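Local coordinates for protein transcriptional regulator I2 (PDB 4MO7) that is a TetR-family protein that acts as a superantigen associated with Crohn's disease and probably binds DNA as a transcriptional regulator, at residues S72-L77 with R133-E138; A79-T84 with M125-Y130; R103-A108 with L155-E160. All blocks are in the same frame, centred on the assembly; numbering follows the deposited sequence. Where two conformers were deposited one is given.

Contact 1 (S72-L77 with R133-E138); sequences SKDEIL and RSLSAE
Asp74, in one of its two deposited conformers, reaches across to Ser136 and meets it with both carboxylate oxygens. OD1 of Asp74 accepts from the backbone N of Ser136 at 2.8 Å through its syn lone pair, the N-H meeting it at 148°. OD2 of Asp74 receives the Ser136 hydroxyl, though the 2.5 Å to OG is too short for its exact length to be trusted. The aspartate chain is stretched away from its own backbone N (chi1 -179°), which carries the carboxylate out from the first turn of helix 73-97, while the serine OG sits between its backbone N and carbonyl carbon (chi1 67°), where it faces both Asp74 OD2 and the N-H of Gly139. In this conformer the two bonds would together limit rotation of the carboxylate. Ser136 is also the N-cap of helix 137-163, its OG accepting from Gly139 N, and Ser72 caps helix 73-97 through Glu75 N. The contact thus joins two helix starts, tying the first turn of helix 73-97, within the TetR-type DNA-binding region, to the start of helix 137-163 in the tetracycline-repressor-like C-terminal domain. Beside the polar pair, CG of Leu77 lies 3.9 Å from CD1 of Leu135, the two leucines crossing obliquely. CD1 of Leu135 also rests 3.5 Å from Asp74 O, and CD2 of Leu77 packs 3.8 Å from CB of Ser134. The Ser134 hydroxyl turns instead to Glu131. Phe42 of helix 30-45 covers Leu77.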
# COMPACT_ATOMS: atom_id res chain seq x y z
N SER A 72 -28.69 8.70 13.72
CA SER A 72 -28.59 9.00 12.30
C SER A 72 -28.14 7.79 11.51
O SER A 72 -27.66 6.80 12.09
CB SER A 72 -27.58 10.14 12.11
OG SER A 72 -26.28 9.70 12.46
N LYS A 73 -28.30 7.84 10.20
CA LYS A 73 -27.79 6.79 9.34
C LYS A 73 -26.25 6.79 9.43
O LYS A 73 -25.63 5.72 9.47
CB LYS A 73 -28.25 7.05 7.89
CG LYS A 73 -27.96 5.90 6.90
CD LYS A 73 -28.46 6.27 5.47
CE LYS A 73 -27.73 5.47 4.46
NZ LYS A 73 -27.80 5.96 3.02
N ASP A 74 -25.63 7.97 9.46
CA ASP A 74 -24.18 8.11 9.68
C ASP A 74 -23.75 7.38 10.91
O ASP A 74 -22.68 6.77 10.97
CB ASP A 74 -23.83 9.58 9.93
CG ASP A 74 -22.36 9.78 10.13
OD1 ASP A 74 -21.66 9.62 9.13
OD2 ASP A 74 -21.92 10.16 11.26
N GLU A 75 -24.57 7.45 11.96
CA GLU A 75 -24.21 6.73 13.18
C GLU A 75 -24.30 5.19 13.04
O GLU A 75 -23.55 4.49 13.70
CB GLU A 75 -25.01 7.19 14.41
CG GLU A 75 -24.48 6.64 15.72
CD GLU A 75 -25.16 7.26 16.92
OE1 GLU A 75 -24.48 7.96 17.68
OE2 GLU A 75 -26.37 7.03 17.09
N ILE A 76 -25.22 4.67 12.23
CA ILE A 76 -25.26 3.24 11.94
C ILE A 76 -23.94 2.83 11.28
O ILE A 76 -23.38 1.78 11.64
CB ILE A 76 -26.41 2.86 11.00
CG1 ILE A 76 -27.74 3.25 11.65
CG2 ILE A 76 -26.45 1.35 10.78
CD1 ILE A 76 -28.93 3.04 10.75
N LEU A 77 -23.43 3.66 10.36
CA LEU A 77 -22.18 3.33 9.65
C LEU A 77 -21.03 3.33 10.61
O LEU A 77 -20.21 2.40 10.61
CB LEU A 77 -21.91 4.32 8.51
CG LEU A 77 -20.66 4.12 7.64
CD1 LEU A 77 -20.68 2.80 6.93
CD2 LEU A 77 -20.51 5.32 6.65
N ARG A 133 -15.10 7.20 3.44
CA ARG A 133 -15.34 8.59 3.07
C ARG A 133 -16.80 8.99 3.27
O ARG A 133 -17.11 10.17 3.26
CB ARG A 133 -14.89 8.85 1.62
CG ARG A 133 -13.35 8.84 1.43
CD ARG A 133 -12.97 9.14 -0.03
NE ARG A 133 -13.42 10.46 -0.48
CZ ARG A 133 -13.50 10.83 -1.76
NH1 ARG A 133 -13.18 9.98 -2.73
NH2 ARG A 133 -13.92 12.05 -2.07
N SER A 134 -17.71 8.01 3.45
CA SER A 134 -19.11 8.34 3.79
C SER A 134 -19.36 8.72 5.26
O SER A 134 -20.41 9.24 5.62
CB SER A 134 -20.03 7.15 3.40
OG SER A 134 -20.01 6.90 2.01
N LEU A 135 -18.38 8.47 6.13
CA LEU A 135 -18.55 8.65 7.56
C LEU A 135 -18.21 10.06 7.96
O LEU A 135 -17.25 10.65 7.42
CB LEU A 135 -17.63 7.66 8.30
CG LEU A 135 -17.89 7.36 9.78
CD1 LEU A 135 -19.32 6.91 10.01
CD2 LEU A 135 -16.98 6.30 10.24
N SER A 136 -19.02 10.60 8.88
CA SER A 136 -18.85 11.97 9.42
C SER A 136 -17.49 12.11 10.11
O SER A 136 -16.94 11.12 10.56
CB SER A 136 -19.97 12.32 10.43
OG SER A 136 -19.93 11.55 11.66
N ALA A 137 -16.96 13.33 10.19
CA ALA A 137 -15.82 13.59 11.08
C ALA A 137 -16.00 13.00 12.48
O ALA A 137 -15.09 12.33 13.01
CB ALA A 137 -15.57 15.14 11.18
N GLU A 138 -17.12 13.27 13.15
CA GLU A 138 -17.31 12.71 14.46
C GLU A 138 -17.30 11.16 14.44
O GLU A 138 -16.71 10.56 15.35
CB GLU A 138 -18.59 13.20 15.16
CG GLU A 138 -19.17 12.15 16.11
CD GLU A 138 -19.73 12.72 17.40
OE1 GLU A 138 -20.22 13.87 17.36
OE2 GLU A 138 -19.67 12.03 18.45

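Contact 2 (A79-T84 with M125-Y130); sequences AVMEET and MAVLVY
Helices 79-84 and 125-130 cross at -120°, their short axes 8.8 Å apart at closest approach, with Met81 facing Leu128 and Thr84 facing Met125. The extended chain of Met81 runs past Leu128: its SD lies 4.1 Å from CG of Leu128, and its CE ends 3.8 Å from Val127 O and about as far from the Leu128 backbone. Because CG of Met81 lies beside the backbone N (chi1 -63°) and the rest of the chain is straight, the thioether lies along the second helix and meets its backbone as well as its side chains. One turn on, CG2 of Thr84 fits against Met125, 3.7 Å from its CB, and the bent Met125 chain also brings CE to the same methyl. Val80 and Val127 cross at about a right angle, CG1 to CG1 at 4.1 Å. Phe42 of helix 30-45 also packs on Val127, and Val143 of helix 137-163 on Met81, which places this crossing in the helical core between the DNA-binding region and the C-terminal domain of the TetR fold. No hydrogen bond spans the two segments, so their mutual hold rests on van der Waals contact and the burial of apolar surface.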
# COMPACT_ATOMS: atom_id res chain seq x y z
N ALA A 79 -21.18 2.65 13.75
CA ALA A 79 -21.27 1.49 14.65
C ALA A 79 -20.89 0.22 13.92
O ALA A 79 -20.27 -0.66 14.53
CB ALA A 79 -22.69 1.35 15.23
N VAL A 80 -21.21 0.10 12.64
CA VAL A 80 -20.76 -1.09 11.86
C VAL A 80 -19.24 -1.12 11.89
O VAL A 80 -18.62 -2.16 12.13
CB VAL A 80 -21.26 -1.00 10.42
CG1 VAL A 80 -20.59 -1.99 9.49
CG2 VAL A 80 -22.79 -1.19 10.42
N MET A 81 -18.62 0.03 11.67
CA MET A 81 -17.16 0.05 11.63
C MET A 81 -16.57 -0.18 13.02
O MET A 81 -15.57 -0.89 13.18
CB MET A 81 -16.68 1.35 11.04
CG MET A 81 -17.13 1.55 9.58
SD MET A 81 -16.18 2.95 8.95
CE MET A 81 -16.93 3.23 7.37
N GLU A 82 -17.18 0.39 14.04
CA GLU A 82 -16.69 0.17 15.40
C GLU A 82 -16.78 -1.31 15.78
O GLU A 82 -15.86 -1.89 16.37
CB GLU A 82 -17.48 1.02 16.41
CG GLU A 82 -17.12 2.51 16.40
CD GLU A 82 -17.94 3.25 17.45
OE1 GLU A 82 -17.56 4.36 17.84
OE2 GLU A 82 -18.97 2.72 17.90
N GLU A 83 -17.92 -1.92 15.46
CA GLU A 83 -18.08 -3.36 15.77
C GLU A 83 -17.00 -4.20 15.14
O GLU A 83 -16.50 -5.13 15.78
CB GLU A 83 -19.40 -3.91 15.21
CG GLU A 83 -20.61 -3.62 16.02
CD GLU A 83 -20.46 -4.09 17.44
OE1 GLU A 83 -20.42 -5.33 17.67
OE2 GLU A 83 -20.35 -3.22 18.33
N THR A 84 -16.66 -3.92 13.89
CA THR A 84 -15.62 -4.70 13.21
C THR A 84 -14.28 -4.57 13.87
O THR A 84 -13.54 -5.56 14.00
CB THR A 84 -15.43 -4.26 11.74
OG1 THR A 84 -16.71 -4.21 11.11
CG2 THR A 84 -14.52 -5.26 10.98
N MET A 125 -15.95 -5.26 7.62
CA MET A 125 -14.59 -4.80 7.35
C MET A 125 -14.49 -4.22 5.96
O MET A 125 -13.76 -3.24 5.71
CB MET A 125 -13.63 -5.97 7.41
CG MET A 125 -12.23 -5.63 6.92
SD MET A 125 -11.11 -5.75 8.30
CE MET A 125 -11.44 -4.20 9.15
N ALA A 126 -15.18 -4.86 5.02
CA ALA A 126 -15.20 -4.34 3.67
C ALA A 126 -15.91 -3.00 3.66
O ALA A 126 -15.61 -2.14 2.82
CB ALA A 126 -15.91 -5.34 2.72
N VAL A 127 -16.85 -2.83 4.59
CA VAL A 127 -17.56 -1.57 4.68
C VAL A 127 -16.58 -0.50 5.17
O VAL A 127 -16.55 0.62 4.66
CB VAL A 127 -18.82 -1.68 5.59
CG1 VAL A 127 -19.33 -0.31 5.96
CG2 VAL A 127 -19.94 -2.49 4.91
N LEU A 128 -15.74 -0.86 6.14
CA LEU A 128 -14.79 0.08 6.75
C LEU A 128 -13.85 0.63 5.68
O LEU A 128 -13.55 1.82 5.64
CB LEU A 128 -14.01 -0.60 7.90
CG LEU A 128 -13.05 0.35 8.64
CD1 LEU A 128 -12.91 -0.06 10.08
CD2 LEU A 128 -11.65 0.40 7.99
N VAL A 129 -13.43 -0.24 4.79
CA VAL A 129 -12.44 0.14 3.79
C VAL A 129 -13.06 0.99 2.70
O VAL A 129 -12.55 2.05 2.35
CB VAL A 129 -11.76 -1.13 3.22
CG1 VAL A 129 -10.84 -0.75 2.07
CG2 VAL A 129 -10.98 -1.91 4.37
N TYR A 130 -14.21 0.56 2.16
CA TYR A 130 -14.78 1.31 1.05
C TYR A 130 -15.73 2.43 1.36
O TYR A 130 -15.94 3.28 0.49
CB TYR A 130 -15.41 0.36 0.02
CG TYR A 130 -14.38 -0.52 -0.61
CD1 TYR A 130 -13.34 0.02 -1.36
CD2 TYR A 130 -14.40 -1.90 -0.42
CE1 TYR A 130 -12.37 -0.78 -1.93
CE2 TYR A 130 -13.44 -2.71 -1.00
CZ TYR A 130 -12.43 -2.15 -1.74
OH TYR A 130 -11.48 -2.96 -2.30

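Contact 3 (R103-A108 with L155-E160); sequences RERVLA and LQVLGE
Val157 sets its CG1 methyl against the backbone of helix 102-110, 3.7 Å from Val106 N and nearly as close to the carbonyl carbon of Arg105. The same methyl lies 3.9 Å from CG2 of Val106, and the two valines meet at a slant. Pointing CG1 away from its own backbone N directs this branch of Val157 at the facing helix, while CG2 lies obliquely to the Arg105 guanidinium. Further out, Arg105 grips Glu160 side-on with two nitrogens: NE donates to OE2 of Glu160 at 2.7 Å, and NH2 donates to OE1 of Glu160 at 3.0 Å. Both oxygens use their syn lone pairs, and the guanidinium and carboxylate planes are 23° apart, so the paired bonds are slightly twisted out of plane. The Arg105 chain bends at chi3 (62°), bringing NE round to the carboxylate. Gln156 of the preceding turn donates through NE2 to OE1 of Glu160 at 3.1 Å, on that oxygen's anti lone pair; OE1 therefore has two donors, and the three bonds together should fix the carboxylate's orientation. The salt bridge would be expected to stabilise the negative charge on Glu160. Leu96 of helix 73-97 lies against both Arg105 and Val157, and Leu205 of helix 197-208 touches Val106. The segment axes approach to 9.6 Å and run at 148° to one another. Such an apolar interface between antiparallel but inclined helices, bordered by an ion pair, belongs here to the all-helical C-terminal domain of the TetR fold.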
# COMPACT_ATOMS: atom_id res chain seq x y z
N ARG A 103 7.99 -15.18 19.64
CA ARG A 103 7.72 -15.52 18.29
C ARG A 103 6.25 -15.84 18.04
O ARG A 103 5.71 -15.44 17.01
CB ARG A 103 8.66 -16.63 17.75
CG ARG A 103 8.38 -18.02 18.28
CD ARG A 103 7.52 -18.78 17.25
NE ARG A 103 8.27 -19.17 16.07
CZ ARG A 103 7.70 -19.69 14.99
NH1 ARG A 103 8.44 -20.00 13.94
NH2 ARG A 103 6.39 -19.89 14.95
N GLU A 104 5.59 -16.51 18.98
CA GLU A 104 4.19 -16.82 18.77
C GLU A 104 3.30 -15.58 18.93
O GLU A 104 2.24 -15.52 18.29
CB GLU A 104 3.75 -17.98 19.65
CG GLU A 104 4.30 -19.33 19.06
CD GLU A 104 3.56 -19.76 17.76
OE1 GLU A 104 2.33 -19.94 17.82
OE2 GLU A 104 4.18 -19.93 16.68
N ARG A 105 3.71 -14.64 19.78
CA ARG A 105 2.89 -13.43 19.97
C ARG A 105 2.99 -12.54 18.73
O ARG A 105 1.99 -12.04 18.25
CB ARG A 105 3.32 -12.68 21.23
CG ARG A 105 2.99 -13.52 22.49
CD ARG A 105 3.61 -13.00 23.79
NE ARG A 105 3.16 -11.67 24.15
CZ ARG A 105 2.00 -11.41 24.75
NH1 ARG A 105 1.13 -12.39 25.05
NH2 ARG A 105 1.70 -10.16 25.05
N VAL A 106 4.20 -12.32 18.23
CA VAL A 106 4.33 -11.58 16.94
C VAL A 106 3.57 -12.29 15.81
O VAL A 106 2.85 -11.67 15.05
CB VAL A 106 5.83 -11.31 16.55
CG1 VAL A 106 5.93 -10.51 15.28
CG2 VAL A 106 6.54 -10.54 17.69
N LEU A 107 3.71 -13.62 15.70
CA LEU A 107 3.01 -14.34 14.67
C LEU A 107 1.52 -14.23 14.82
O LEU A 107 0.81 -14.13 13.82
CB LEU A 107 3.46 -15.82 14.67
CG LEU A 107 2.82 -16.62 13.55
CD1 LEU A 107 3.17 -16.05 12.15
CD2 LEU A 107 3.26 -18.11 13.69
N ALA A 108 1.03 -14.24 16.07
CA ALA A 108 -0.41 -14.13 16.27
C ALA A 108 -0.93 -12.81 15.69
O ALA A 108 -2.02 -12.78 15.10
CB ALA A 108 -0.74 -14.20 17.76
N LEU A 155 2.16 -2.30 19.29
CA LEU A 155 3.34 -1.69 19.86
C LEU A 155 3.77 -2.42 21.14
O LEU A 155 4.94 -2.57 21.40
CB LEU A 155 3.13 -0.18 20.16
CG LEU A 155 2.81 0.61 18.89
CD1 LEU A 155 2.37 2.08 19.23
CD2 LEU A 155 4.00 0.61 17.91
N GLN A 156 2.83 -2.86 21.96
CA GLN A 156 3.20 -3.69 23.15
C GLN A 156 4.00 -4.93 22.77
O GLN A 156 5.09 -5.16 23.29
CB GLN A 156 1.94 -4.09 23.91
CG GLN A 156 2.11 -5.11 25.05
CD GLN A 156 2.91 -4.55 26.21
OE1 GLN A 156 2.91 -3.32 26.47
NE2 GLN A 156 3.62 -5.44 26.93
N VAL A 157 3.46 -5.69 21.83
CA VAL A 157 4.07 -6.95 21.40
C VAL A 157 5.39 -6.74 20.67
O VAL A 157 6.36 -7.47 20.94
CB VAL A 157 3.07 -7.70 20.54
CG1 VAL A 157 3.70 -8.94 19.77
CG2 VAL A 157 1.90 -8.14 21.41
N LEU A 158 5.46 -5.76 19.77
CA LEU A 158 6.74 -5.48 19.14
C LEU A 158 7.74 -4.92 20.17
O LEU A 158 8.94 -5.22 20.10
CB LEU A 158 6.60 -4.54 17.96
CG LEU A 158 5.75 -5.03 16.80
CD1 LEU A 158 5.47 -3.90 15.78
CD2 LEU A 158 6.48 -6.19 16.08
N GLY A 159 7.27 -4.15 21.16
CA GLY A 159 8.14 -3.64 22.20
C GLY A 159 8.71 -4.79 23.01
O GLY A 159 9.91 -4.76 23.37
N GLU A 160 7.88 -5.79 23.30
CA GLU A 160 8.40 -7.02 23.95
C GLU A 160 9.48 -7.70 23.12
O GLU A 160 10.53 -8.14 23.64
CB GLU A 160 7.28 -8.06 24.13
CG GLU A 160 6.23 -7.68 25.10
CD GLU A 160 4.98 -8.60 24.99
OE1 GLU A 160 3.95 -8.22 25.55
OE2 GLU A 160 5.02 -9.69 24.36

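Overall arrangement
Contacts 1 and 2 are neighbours, their centres 11 Å apart, and share helix 73-97. They touch directly: CD1 of Leu77 packs 3.5 Å from CG1 of Val127, and CD2 of Leu135 lies 3.7 Å from SD of Met81. Contact 3 is remote, its centre 33 Å from that of contact 1 and 25 Å from that of contact 2, on the other side of the chain's centre from contact 1. Helix 137-163 links contacts 1 and 3, starting in the former and supplying Val157 and Glu160 near its far end. The bound magnesium ion lies about 10 Å from the Val80 side chain of contact 2, whereas a beta-mercaptoethanol, probably from crystallisation, sits about 5 Å from the Glu160 side chain.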